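PDB 3O0P: sortase family protein, which probably joins pilin subunits covalently into pili on the surface of group B Streptococcus, as a class C sortase transpeptidase. Local coordinates for residues K18-Q22 against K23-R27; I73-P76 against K77-Q80. All coordinates share one frame; numbering follows the deposited sequence.

Both contacts are local, one at a helix start and one at a strand turn, each within one continuous piece of chain, and they lie in series with their centres about 27 Å apart and their nearest atoms about 15 Å apart. Interaction 1 is a surface contact where helix 22-37 starts after a short loop from helix 11-18; a serine cap, helical backbone bonds and a charged pair share the work with a small apolar patch. Interaction 2 is partly buried and lies nearer the centre of the chain. There the turn between strands 71-75 and 80-85 of the sortase domain is tied by hydrogen bonds that all run between backbone atoms, with one apolar pair packed beside them.

Interaction 1. Residues K18-Q22 against K23-R27; sequences KKLSQ and KEINR
Ser21 is the N-cap of helix 22-37: its OG accepts a hydrogen bond from Glu24 N at 3.0 Å, with an angle of 156° at the hydrogen. OG can turn back to the helix end because chi1 is 73°, which sets it between the backbone N and the carbonyl carbon of its own residue. The first helical bonds follow at once, Ile25 N to Ser21 O and Asn26 N to Gln22 O, both 2.9 Å.

Ile25, followed outward, stays close to the backbone that precedes the helix. Its CB lies 3.6 Å from Ser21 O; CG1 comes nearer still to that carbonyl oxygen and also meets Leu20 CB at 3.7 Å, an apolar contact; the terminal CD1 reaches Gln22 NE2 at 3.8 Å, the bend at chi2 of Gln22 bringing its amide nitrogen beside this methyl. Leu20 comes across obliquely, bringing CD1 near Ile25 CG1 and CD2 to Glu24 CG.

Beyond the cap, Glu24 is gripped side-on by Arg27 in a salt bridge, NE to OE1 at 2.9 Å and NH2 to OE2 at 3.0 Å. Both oxygens are met on the syn side and lie in or close to the guanidinium plane, while the donors are tilted out of the carboxylate plane; the double grip should fix the carboxylate's rotation.

Arg28, one residue further along the helix, forms a second salt bridge to Glu24 OE2. Leu20 also rests on Val66 and Ile145, and Ile25 on Lys146, so the start of helix 22-37 and the loop leading into it pack against loops, one of them between strands 139-143 and 148-159.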
loop_
_atom_site.group_PDB
_atom_site.type_symbol
_atom_site.label_atom_id
_atom_site.label_comp_id
_atom_site.label_asym_id
_atom_site.label_seq_id
_atom_site.Cartn_x
_atom_site.Cartn_y
_atom_site.Cartn_z
ATOM N N LYS A 18 -5.934 5.511 -18.299
ATOM C CA LYS A 18 -6.883 5.202 -19.364
ATOM C C LYS A 18 -6.282 5.437 -20.744
ATOM O O LYS A 18 -6.773 4.884 -21.717
ATOM C CB LYS A 18 -8.167 6.024 -19.203
ATOM N N LYS A 19 -5.230 6.249 -20.838
ATOM C CA LYS A 19 -4.574 6.510 -22.123
ATOM C C LYS A 19 -3.564 5.469 -22.548
ATOM O O LYS A 19 -3.133 5.487 -23.691
ATOM C CB LYS A 19 -3.882 7.871 -22.119
ATOM C CG LYS A 19 -4.848 9.038 -22.107
ATOM C CD LYS A 19 -4.100 10.373 -22.149
ATOM C CE LYS A 19 -3.586 10.718 -23.550
ATOM N NZ LYS A 19 -2.864 12.028 -23.575
ATOM N N LEU A 20 -3.205 4.546 -21.661
ATOM C CA LEU A 20 -2.280 3.484 -22.032
ATOM C C LEU A 20 -3.012 2.473 -22.912
ATOM O O LEU A 20 -4.156 2.113 -22.659
ATOM C CB LEU A 20 -1.754 2.767 -20.788
ATOM C CG LEU A 20 -0.974 3.614 -19.795
ATOM C CD1 LEU A 20 -0.611 2.731 -18.578
ATOM C CD2 LEU A 20 0.280 4.252 -20.439
ATOM N N SER A 21 -2.331 1.989 -23.936
ATOM C CA SER A 21 -2.899 0.953 -24.794
ATOM C C SER A 21 -2.931 -0.373 -24.037
ATOM O O SER A 21 -2.207 -0.567 -23.060
ATOM C CB SER A 21 -2.049 0.775 -26.056
ATOM O OG SER A 21 -0.851 0.110 -25.713
ATOM N N GLN A 22 -3.730 -1.327 -24.509
ATOM C CA GLN A 22 -3.746 -2.635 -23.868
ATOM C C GLN A 22 -2.391 -3.340 -23.985
ATOM O O GLN A 22 -1.967 -4.000 -23.043
ATOM C CB GLN A 22 -4.875 -3.515 -24.417
ATOM C CG GLN A 22 -6.261 -3.077 -23.946
ATOM C CD GLN A 22 -6.430 -3.148 -22.433
ATOM O OE1 GLN A 22 -6.143 -4.163 -21.808
ATOM N NE2 GLN A 22 -6.918 -2.066 -21.846
ATOM N N LYS A 23 -1.690 -3.201 -25.109
ATOM C CA LYS A 23 -0.362 -3.793 -25.226
ATOM C C LYS A 23 0.581 -3.207 -24.190
ATOM O O LYS A 23 1.344 -3.923 -23.584
ATOM C CB LYS A 23 0.228 -3.628 -26.623
ATOM C CG LYS A 23 -0.335 -4.595 -27.670
ATOM C CD LYS A 23 0.421 -4.504 -28.998
ATOM C CE LYS A 23 -0.358 -5.172 -30.103
ATOM N NZ LYS A 23 0.431 -5.127 -31.348
ATOM N N GLU A 24 0.500 -1.902 -23.959
ATOM C CA GLU A 24 1.393 -1.253 -23.009
ATOM C C GLU A 24 1.051 -1.631 -21.572
ATOM O O GLU A 24 1.944 -1.835 -20.757
ATOM C CB GLU A 24 1.370 0.271 -23.226
ATOM C CG GLU A 24 2.204 1.087 -22.247
ATOM C CD GLU A 24 3.691 0.812 -22.300
ATOM O OE1 GLU A 24 4.153 -0.000 -23.126
ATOM O OE2 GLU A 24 4.401 1.465 -21.495
ATOM N N ILE A 25 -0.237 -1.722 -21.248
ATOM C CA ILE A 25 -0.632 -2.214 -19.942
ATOM C C ILE A 25 -0.098 -3.628 -19.752
ATOM O O ILE A 25 0.472 -3.934 -18.708
ATOM C CB ILE A 25 -2.166 -2.155 -19.777
ATOM C CG1 ILE A 25 -2.645 -0.697 -19.701
ATOM C CG2 ILE A 25 -2.605 -2.939 -18.541
ATOM C CD1 ILE A 25 -4.123 -0.526 -19.820
ATOM N N ASN A 26 -0.230 -4.470 -20.768
ATOM C CA ASN A 26 0.275 -5.825 -20.646
ATOM C C ASN A 26 1.766 -5.869 -20.438
ATOM O O ASN A 26 2.249 -6.699 -19.655
ATOM C CB ASN A 26 -0.108 -6.633 -21.881
ATOM C CG ASN A 26 -1.411 -7.348 -21.710
ATOM O OD1 ASN A 26 -1.612 -8.029 -20.700
ATOM N ND2 ASN A 26 -2.242 -7.311 -22.733
ATOM N N ARG A 27 2.506 -5.018 -21.146
ATOM C CA ARG A 27 3.955 -4.992 -21.022
ATOM C C ARG A 27 4.342 -4.574 -19.599
ATOM O O ARG A 27 5.175 -5.210 -18.958
ATOM C CB ARG A 27 4.533 -4.010 -22.024
ATOM C CG ARG A 27 6.059 -4.017 -22.039
ATOM C CD ARG A 27 6.649 -2.883 -22.854
ATOM N NE ARG A 27 6.421 -1.580 -22.243
ATOM C CZ ARG A 27 7.190 -1.088 -21.282
ATOM N NH1 ARG A 27 8.239 -1.784 -20.863
ATOM N NH2 ARG A 27 6.939 0.097 -20.753
#

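Interaction 2. Residues I73-P76 against K77-Q80; sequences ISVP and KIGQ
Two residues, Gly79 and Gln80, face the single residue Val75, forming a G1 beta bulge that closes the beta hairpin of strands 71-75 and 80-85. Val75 O is the hub: Ile78 N at 3.1 Å and Gln80 N at 3.3 Å donate to it from opposite faces of its carbonyl plane, each well out of that plane. Val75 N returns a straighter bond to Gln80 O at 2.8 Å, completing an antiparallel hydrogen-bonded pair. Inside the turn Gly79 N hydrogen-bonds to Pro76 O at 3.0 Å, coming in steeply above the carbonyl plane. Gly79 has a positive phi of 63°, a backbone shape that favours glycine.

Across the turn Val75 CG1 packs on Ile78 CG1 at 3.7 Å, the two side chains crossing at a slant. Ile78 has CG1 between its backbone N and carbonyl carbon (chi1 59°), which directs that branch at Val75, with CD1 lying against Val75 CB and CG1.

Lys77 extends from the turn to a salt bridge with Asp138. Val75 also packs on Leu134 and on Leu178 of strand 174-182, while Ser74 bonds through its backbone to Tyr141 of strand 139-143, placing strand 71-75 between strands 80-85 and 139-143.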
loop_
_atom_site.group_PDB
_atom_site.type_symbol
_atom_site.label_atom_id
_atom_site.label_comp_id
_atom_site.label_asym_id
_atom_site.label_seq_id
_atom_site.Cartn_x
_atom_site.Cartn_y
_atom_site.Cartn_z
ATOM N N ILE A 73 -5.392 4.359 -3.345
ATOM C CA ILE A 73 -5.954 3.571 -2.253
ATOM C C ILE A 73 -7.240 4.234 -1.771
ATOM O O ILE A 73 -7.253 5.416 -1.429
ATOM C CB ILE A 73 -4.933 3.388 -1.078
ATOM C CG1 ILE A 73 -5.539 2.643 0.117
ATOM C CG2 ILE A 73 -4.324 4.710 -0.615
ATOM C CD1 ILE A 73 -5.894 1.198 -0.150
ATOM N N SER A 74 -8.327 3.467 -1.781
ATOM C CA SER A 74 -9.628 3.926 -1.309
ATOM C C SER A 74 -10.032 3.156 -0.075
ATOM O O SER A 74 -10.050 1.931 -0.094
ATOM C CB SER A 74 -10.702 3.729 -2.385
ATOM O OG SER A 74 -10.410 4.498 -3.523
ATOM N N VAL A 75 -10.373 3.882 0.981
ATOM C CA VAL A 75 -10.833 3.282 2.224
ATOM C C VAL A 75 -12.170 3.975 2.567
ATOM O O VAL A 75 -12.188 5.009 3.251
ATOM C CB VAL A 75 -9.828 3.433 3.387
ATOM C CG1 VAL A 75 -10.249 2.533 4.515
ATOM C CG2 VAL A 75 -8.430 3.095 2.918
ATOM N N PRO A 76 -13.296 3.441 2.060
ATOM C CA PRO A 76 -14.555 4.211 2.158
ATOM C C PRO A 76 -15.021 4.540 3.570
ATOM O O PRO A 76 -15.620 5.587 3.822
ATOM C CB PRO A 76 -15.571 3.309 1.447
ATOM C CG PRO A 76 -14.773 2.539 0.487
ATOM C CD PRO A 76 -13.407 2.338 1.085
ATOM N N LYS A 77 -14.731 3.658 4.512
ATOM C CA LYS A 77 -15.218 3.866 5.854
ATOM C C LYS A 77 -14.662 5.124 6.481
ATOM O O LYS A 77 -15.303 5.729 7.329
ATOM C CB LYS A 77 -14.847 2.699 6.726
ATOM C CG LYS A 77 -15.393 2.838 8.115
ATOM C CD LYS A 77 -15.143 1.588 8.877
ATOM C CE LYS A 77 -15.813 1.606 10.214
ATOM N NZ LYS A 77 -15.498 0.348 10.905
ATOM N N ILE A 78 -13.463 5.525 6.079
ATOM C CA ILE A 78 -12.847 6.729 6.619
ATOM C C ILE A 78 -12.754 7.832 5.563
ATOM O O ILE A 78 -12.073 8.830 5.751
ATOM C CB ILE A 78 -11.483 6.418 7.261
ATOM C CG1 ILE A 78 -10.516 5.788 6.248
ATOM C CG2 ILE A 78 -11.680 5.487 8.451
ATOM C CD1 ILE A 78 -9.138 5.514 6.779
ATOM N N GLY A 79 -13.463 7.643 4.456
ATOM C CA GLY A 79 -13.582 8.669 3.430
ATOM C C GLY A 79 -12.279 9.057 2.751
ATOM O O GLY A 79 -12.143 10.183 2.244
ATOM N N GLN A 80 -11.335 8.122 2.684
ATOM C CA GLN A 80 -10.062 8.388 2.040
ATOM C C GLN A 80 -9.939 7.792 0.657
ATOM O O GLN A 80 -10.286 6.639 0.422
ATOM C CB GLN A 80 -8.927 7.888 2.920
ATOM C CG GLN A 80 -8.880 8.598 4.219
ATOM C CD GLN A 80 -8.883 10.087 4.048
ATOM O OE1 GLN A 80 -9.784 10.784 4.528
ATOM N NE2 GLN A 80 -7.873 10.597 3.379
#